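Long-range contacts in conserved protein (Methanothermobacter thermautotrophicus, PDB 2WNY), which is of unknown function but probably binds RNA, being a DUF54 protein encoded in the exosome superoperon: residues A[14-19]-A[112-117]; A[96-101]-A[108-113]. The protein carries 1 engineered substitution. One frame throughout, in Å; residues are numbered along the deposited sequence.

Contact 1 of 2, residues A[14-19]-A[112-117]; sequences CLMVYG and HGDAIH. Engineered in segment 14-19: Cys-14 (natural residue Arg).
Asp-114 meets the Tyr-18 ring at its edge: OD1 lies near the ring plane, 3.7 Å from CE2, and the carboxylate is turned 81° against the ring. The His-117 imidazole likewise has Cys-14 O at its edge, while the ring itself leans back on its own strand through a weak bond from ND1 to Ala-115 O. The histidine marks the paired end and the tyrosine the splayed end of strands 8-17 and 115-122, neighbours in the antiparallel sheet. Cys-14, an engineered replacement for arginine, forms a hydrogen-bonded pair with His-117: Cys-14 N reaches His-117 O at 2.9 Å, and His-117 N returns to Cys-14 O at 2.8 Å in a nearly straight bond. Next to it, Leu-15 and Ile-116 lie side by side, with CD1 of Leu-15 3.7 Å from CG1 of Ile-116; Val-26 and Leu-30 of helix 23-30 also pack on Leu-15. Beyond the pair, water takes over. One molecule accepts from Met-16 N and donates to both Ala-115 O and Asp-114 OD1; a second donates to OD1 and bonds Tyr-18 OH, which also pairs with Tyr-47 N. With an alanine at Asp-114, both waters would probably lose the acceptor they share, and Lys-99 one of its two carboxylate partners, Glu-21 remaining.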
loop_
_atom_site.group_PDB
_atom_site.type_symbol
_atom_site.label_atom_id
_atom_site.label_comp_id
_atom_site.label_asym_id
_atom_site.label_seq_id
_atom_site.Cartn_x
_atom_site.Cartn_y
_atom_site.Cartn_z
ATOM N N CYS A 14 -4.168 -0.538 5.181
ATOM C CA CYS A 14 -4.424 -1.103 6.473
ATOM C C CYS A 14 -3.081 -1.303 7.196
ATOM O O CYS A 14 -2.126 -1.785 6.590
ATOM C CB CYS A 14 -5.129 -2.456 6.261
ATOM S SG CYS A 14 -5.639 -3.188 7.735
ATOM N N LEU A 15 -2.997 -0.946 8.477
ATOM C CA LEU A 15 -1.826 -1.357 9.311
ATOM C C LEU A 15 -2.240 -1.409 10.759
ATOM O O LEU A 15 -3.332 -0.935 11.115
ATOM C CB LEU A 15 -0.551 -0.529 9.073
ATOM C CG LEU A 15 -0.415 0.921 9.541
ATOM C CD1 LEU A 15 1.043 1.328 9.436
ATOM C CD2 LEU A 15 -1.321 1.856 8.745
ATOM N N MET A 16 -1.418 -2.063 11.573
ATOM C CA MET A 16 -1.828 -2.417 12.911
ATOM C C MET A 16 -0.948 -1.756 13.933
ATOM O O MET A 16 0.237 -1.490 13.682
ATOM C CB MET A 16 -1.804 -3.941 13.086
ATOM C CG MET A 16 -1.731 -4.651 11.753
ATOM S SD MET A 16 -2.757 -6.089 11.631
ATOM C CE MET A 16 -4.137 -5.348 10.772
ATOM N N VAL A 17 -1.545 -1.482 15.085
ATOM C CA VAL A 17 -0.793 -0.953 16.218
ATOM C C VAL A 17 -0.961 -1.950 17.355
ATOM O O VAL A 17 -2.073 -2.105 17.895
ATOM C CB VAL A 17 -1.310 0.415 16.687
ATOM C CG1 VAL A 17 -0.411 0.970 17.803
ATOM C CG2 VAL A 17 -1.390 1.416 15.517
ATOM N N TYR A 18 0.141 -2.592 17.723
ATOM C CA TYR A 18 0.138 -3.534 18.833
ATOM C C TYR A 18 0.319 -2.778 20.161
ATOM O O TYR A 18 0.602 -1.569 20.182
ATOM C CB TYR A 18 1.177 -4.640 18.612
ATOM C CG TYR A 18 0.725 -5.604 17.534
ATOM C CD1 TYR A 18 0.025 -6.767 17.859
ATOM C CD2 TYR A 18 0.945 -5.323 16.184
ATOM C CE1 TYR A 18 -0.434 -7.631 16.878
ATOM C CE2 TYR A 18 0.481 -6.180 15.187
ATOM C CZ TYR A 18 -0.204 -7.320 15.537
ATOM O OH TYR A 18 -0.667 -8.155 14.567
ATOM N N GLY A 19 0.123 -3.493 21.257
ATOM C CA GLY A 19 0.106 -2.868 22.584
ATOM C C GLY A 19 1.402 -2.149 22.918
ATOM O O GLY A 19 1.363 -1.091 23.513
ATOM N N HIS A 112 4.641 -11.724 4.243
ATOM C CA HIS A 112 3.910 -11.960 5.471
ATOM C C HIS A 112 4.559 -11.119 6.562
ATOM O O HIS A 112 5.626 -10.518 6.359
ATOM C CB HIS A 112 3.943 -13.448 5.877
ATOM C CG HIS A 112 3.339 -14.386 4.870
ATOM N ND1 HIS A 112 2.037 -14.276 4.426
ATOM C CD2 HIS A 112 3.856 -15.472 4.243
ATOM C CE1 HIS A 112 1.784 -15.240 3.556
ATOM N NE2 HIS A 112 2.872 -15.981 3.429
ATOM N N GLY A 113 3.909 -11.086 7.720
ATOM C CA GLY A 113 4.439 -10.370 8.865
ATOM C C GLY A 113 3.766 -9.030 9.058
ATOM O O GLY A 113 2.762 -8.711 8.402
ATOM N N ASP A 114 4.332 -8.246 9.971
ATOM C CA ASP A 114 3.772 -6.951 10.321
ATOM C C ASP A 114 4.048 -5.965 9.210
ATOM O O ASP A 114 5.201 -5.480 9.011
ATOM C CB ASP A 114 4.343 -6.459 11.645
ATOM C CG ASP A 114 3.430 -5.469 12.342
ATOM O OD1 ASP A 114 2.227 -5.361 11.984
ATOM O OD2 ASP A 114 3.931 -4.808 13.270
ATOM N N ALA A 115 2.989 -5.672 8.467
ATOM C CA ALA A 115 3.159 -4.860 7.285
ATOM C C ALA A 115 2.148 -3.734 7.166
ATOM O O ALA A 115 1.115 -3.714 7.849
ATOM C CB ALA A 115 3.130 -5.743 6.030
ATOM N N ILE A 116 2.483 -2.795 6.297
ATOM C CA ILE A 116 1.545 -1.816 5.805
ATOM C C ILE A 116 0.911 -2.450 4.562
ATOM O O ILE A 116 1.605 -2.716 3.580
ATOM C CB ILE A 116 2.262 -0.509 5.446
ATOM C CG1 ILE A 116 3.066 -0.013 6.666
ATOM C CG2 ILE A 116 1.238 0.549 4.978
ATOM C CD1 ILE A 116 3.633 1.379 6.526
ATOM N N HIS A 117 -0.390 -2.739 4.621
ATOM C CA HIS A 117 -1.022 -3.451 3.511
ATOM C C HIS A 117 -1.652 -2.406 2.600
ATOM O O HIS A 117 -2.483 -1.618 3.054
ATOM C CB HIS A 117 -2.127 -4.400 3.991
ATOM C CG HIS A 117 -1.650 -5.542 4.842
ATOM N ND1 HIS A 117 -1.110 -5.369 6.101
ATOM C CD2 HIS A 117 -1.698 -6.884 4.639
ATOM C CE1 HIS A 117 -0.803 -6.548 6.616
ATOM N NE2 HIS A 117 -1.150 -7.482 5.750
HETATM O O HOH W 1 0.777 -3.539 10.465
HETATM O O HOH W 2 0.837 -7.566 12.253
#

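Contact 2 of 2, residues A[96-101]-A[108-113]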
loop_
_atom_site.group_PDB
_atom_site.type_symbol
_atom_site.label_atom_id
_atom_site.label_comp_id
_atom_site.label_asym_id
_atom_site.label_seq_id
_atom_site.Cartn_x
_atom_site.Cartn_y
_atom_site.Cartn_z
ATOM N N ARG A 96 2.394 -5.301 0.203
ATOM C CA ARG A 96 2.699 -5.191 1.626
ATOM C C ARG A 96 4.120 -4.680 1.793
ATOM O O ARG A 96 5.056 -5.210 1.182
ATOM C CB ARG A 96 2.598 -6.551 2.298
ATOM C CG ARG A 96 1.307 -7.276 2.093
ATOM C CD ARG A 96 1.266 -8.547 2.906
ATOM N NE ARG A 96 0.054 -9.300 2.604
ATOM C CZ ARG A 96 -0.398 -10.326 3.318
ATOM N NH1 ARG A 96 0.263 -10.742 4.387
ATOM N NH2 ARG A 96 -1.517 -10.938 2.956
ATOM N N LEU A 97 4.282 -3.688 2.657
ATOM C CA LEU A 97 5.593 -3.091 2.896
ATOM C C LEU A 97 5.940 -3.220 4.369
ATOM O O LEU A 97 5.053 -3.086 5.247
ATOM C CB LEU A 97 5.597 -1.620 2.462
ATOM C CG LEU A 97 5.338 -1.277 0.976
ATOM C CD1 LEU A 97 5.025 0.216 0.795
ATOM C CD2 LEU A 97 6.503 -1.686 0.073
ATOM N N ASP A 98 7.215 -3.500 4.632
ATOM C CA ASP A 98 7.707 -3.649 5.995
ATOM C C ASP A 98 7.458 -2.371 6.789
ATOM O O ASP A 98 7.815 -1.281 6.358
ATOM C CB ASP A 98 9.198 -4.005 6.024
ATOM C CG ASP A 98 9.668 -4.386 7.417
ATOM O OD1 ASP A 98 9.686 -5.584 7.719
ATOM O OD2 ASP A 98 9.947 -3.488 8.234
ATOM N N LYS A 99 6.798 -2.513 7.929
ATOM C CA LYS A 99 6.466 -1.358 8.739
ATOM C C LYS A 99 7.697 -0.687 9.358
ATOM O O LYS A 99 7.754 0.521 9.459
ATOM C CB LYS A 99 5.468 -1.763 9.824
ATOM C CG LYS A 99 4.976 -0.580 10.649
ATOM C CD LYS A 99 3.704 -0.943 11.427
ATOM C CE LYS A 99 4.042 -1.885 12.524
ATOM N NZ LYS A 99 2.852 -2.388 13.334
ATOM N N GLN A 100 8.692 -1.467 9.760
ATOM C CA GLN A 100 9.852 -0.899 10.429
ATOM C C GLN A 100 10.714 -0.170 9.430
ATOM O O GLN A 100 11.240 0.919 9.703
ATOM C CB GLN A 100 10.661 -2.001 11.132
ATOM C CG GLN A 100 9.900 -2.750 12.235
ATOM C CD GLN A 100 9.221 -1.855 13.245
ATOM O OE1 GLN A 100 9.757 -0.842 13.691
ATOM N NE2 GLN A 100 8.006 -2.225 13.603
ATOM N N LYS A 101 10.862 -0.790 8.261
ATOM C CA LYS A 101 11.515 -0.139 7.142
ATOM C C LYS A 101 10.795 1.142 6.720
ATOM O O LYS A 101 11.447 2.172 6.513
ATOM C CB LYS A 101 11.669 -1.107 5.970
ATOM C CG LYS A 101 12.660 -2.229 6.246
ATOM C CD LYS A 101 14.085 -1.744 6.565
ATOM C CE LYS A 101 14.932 -1.597 5.302
ATOM N NZ LYS A 101 16.367 -1.259 5.622
ATOM N N GLU A 108 9.998 -1.580 1.619
ATOM C CA GLU A 108 10.492 -2.946 1.496
ATOM C C GLU A 108 9.289 -3.873 1.339
ATOM O O GLU A 108 8.536 -4.070 2.288
ATOM C CB GLU A 108 11.339 -3.314 2.721
ATOM C CG GLU A 108 11.986 -4.726 2.703
ATOM C CD GLU A 108 13.013 -4.903 1.589
ATOM O OE1 GLU A 108 13.973 -4.107 1.533
ATOM O OE2 GLU A 108 12.858 -5.844 0.781
ATOM N N PRO A 109 9.116 -4.454 0.137
ATOM C CA PRO A 109 8.007 -5.382 -0.067
ATOM C C PRO A 109 8.208 -6.633 0.784
ATOM O O PRO A 109 9.326 -7.143 0.908
ATOM C CB PRO A 109 8.087 -5.717 -1.564
ATOM C CG PRO A 109 9.512 -5.421 -1.959
ATOM C CD PRO A 109 10.003 -4.344 -1.038
ATOM N N VAL A 110 7.134 -7.094 1.408
ATOM C CA VAL A 110 7.174 -8.332 2.175
ATOM C C VAL A 110 5.974 -9.191 1.801
ATOM O O VAL A 110 5.023 -8.706 1.174
ATOM C CB VAL A 110 7.198 -8.080 3.706
ATOM C CG1 VAL A 110 8.527 -7.445 4.148
ATOM C CG2 VAL A 110 6.009 -7.230 4.132
ATOM N N ARG A 111 6.016 -10.458 2.196
ATOM C CA ARG A 111 4.948 -11.393 1.868
ATOM C C ARG A 111 4.037 -11.661 3.065
ATOM O O ARG A 111 2.822 -11.824 2.918
ATOM C CB ARG A 111 5.535 -12.703 1.329
ATOM C CG ARG A 111 6.295 -12.536 0.024
ATOM C CD ARG A 111 5.357 -12.236 -1.134
ATOM N NE ARG A 111 6.066 -12.119 -2.404
ATOM C CZ ARG A 111 5.485 -12.170 -3.600
ATOM N NH1 ARG A 111 4.172 -12.344 -3.709
ATOM N NH2 ARG A 111 6.222 -12.045 -4.697
ATOM N N HIS A 112 4.641 -11.724 4.243
ATOM C CA HIS A 112 3.910 -11.960 5.471
ATOM C C HIS A 112 4.559 -11.119 6.562
ATOM O O HIS A 112 5.626 -10.518 6.359
ATOM C CB HIS A 112 3.943 -13.448 5.877
ATOM C CG HIS A 112 3.339 -14.386 4.870
ATOM N ND1 HIS A 112 2.037 -14.276 4.426
ATOM C CD2 HIS A 112 3.856 -15.472 4.243
ATOM C CE1 HIS A 112 1.784 -15.240 3.556
ATOM N NE2 HIS A 112 2.872 -15.981 3.429
ATOM N N GLY A 113 3.909 -11.086 7.720
ATOM C CA GLY A 113 4.439 -10.370 8.865
ATOM C C GLY A 113 3.766 -9.030 9.058
ATOM O O GLY A 113 2.762 -8.711 8.402
HETATM O O HOH W 3 8.788 -0.616 3.939
#
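Val-110 N and Asp-98 N each find a carbonyl across the gap between the short, weakly bonded edge strand 109-110 and strand 92-98, an antiparallel pairing at the margin of the sheet. Val-110 N donates to Arg-96 O at 2.8 Å, from 36° above the carbonyl plane, and Asp-98 N donates to Glu-108 O, also at 2.8 Å but in the carbonyl plane. Between these bonds Leu-97 and Pro-109 form a non-hydrogen-bonded pair, and each presents its CA-H to a carbonyl opposite, Leu-97 to Glu-108 O and Pro-109 to Arg-96 O. Past the strand, a water takes up the next two polar groups, accepting from Glu-108 N and donating to Asp-98 O. Asp-98 is also the N-cap of helix 99-103: with CG anti to the backbone N (chi1 -171°), OD2 receives Lys-101 N on its anti lone pair at 2.8 Å and Gln-100 N in a weaker, bent bond. Apolar contacts fill in beside the polar ones. Val-110 sets CG1 against Asp-98 CB and CG2 against Arg-96 CB, and the aliphatic part of Lys-101 runs alongside Glu-108, their charged ends not in contact. The extended Arg-96 chain carries its guanidinium over to the turn after the strand, where Arg-111 O lies over one face, 3.1 Å from NH1 but too poorly angled for a hydrogen bond.

In the fold
Both contacts belong to one antiparallel sheet: contact 1 pairs strands 8-17 and 115-122 inside it, whereas contact 2 adds the short strand 109-110 to the far edge of 92-98, the next strand after 115-122. Contact 1 is partly buried, combining one backbone pair and an apolar cluster with an end bridged by water around a charged side chain; contact 2 is a surface contact resting mainly on backbone bonds, beside a helix cap that lies within 96-101. The two share His-112 and Gly-113, on the connection between strands 109-110 and 115-122. They meet at Lys-99, whose NZ bridges to Asp-114 OD2 and probably hydrogen-bonds Met-16 O, and where Arg-96 packs on His-117.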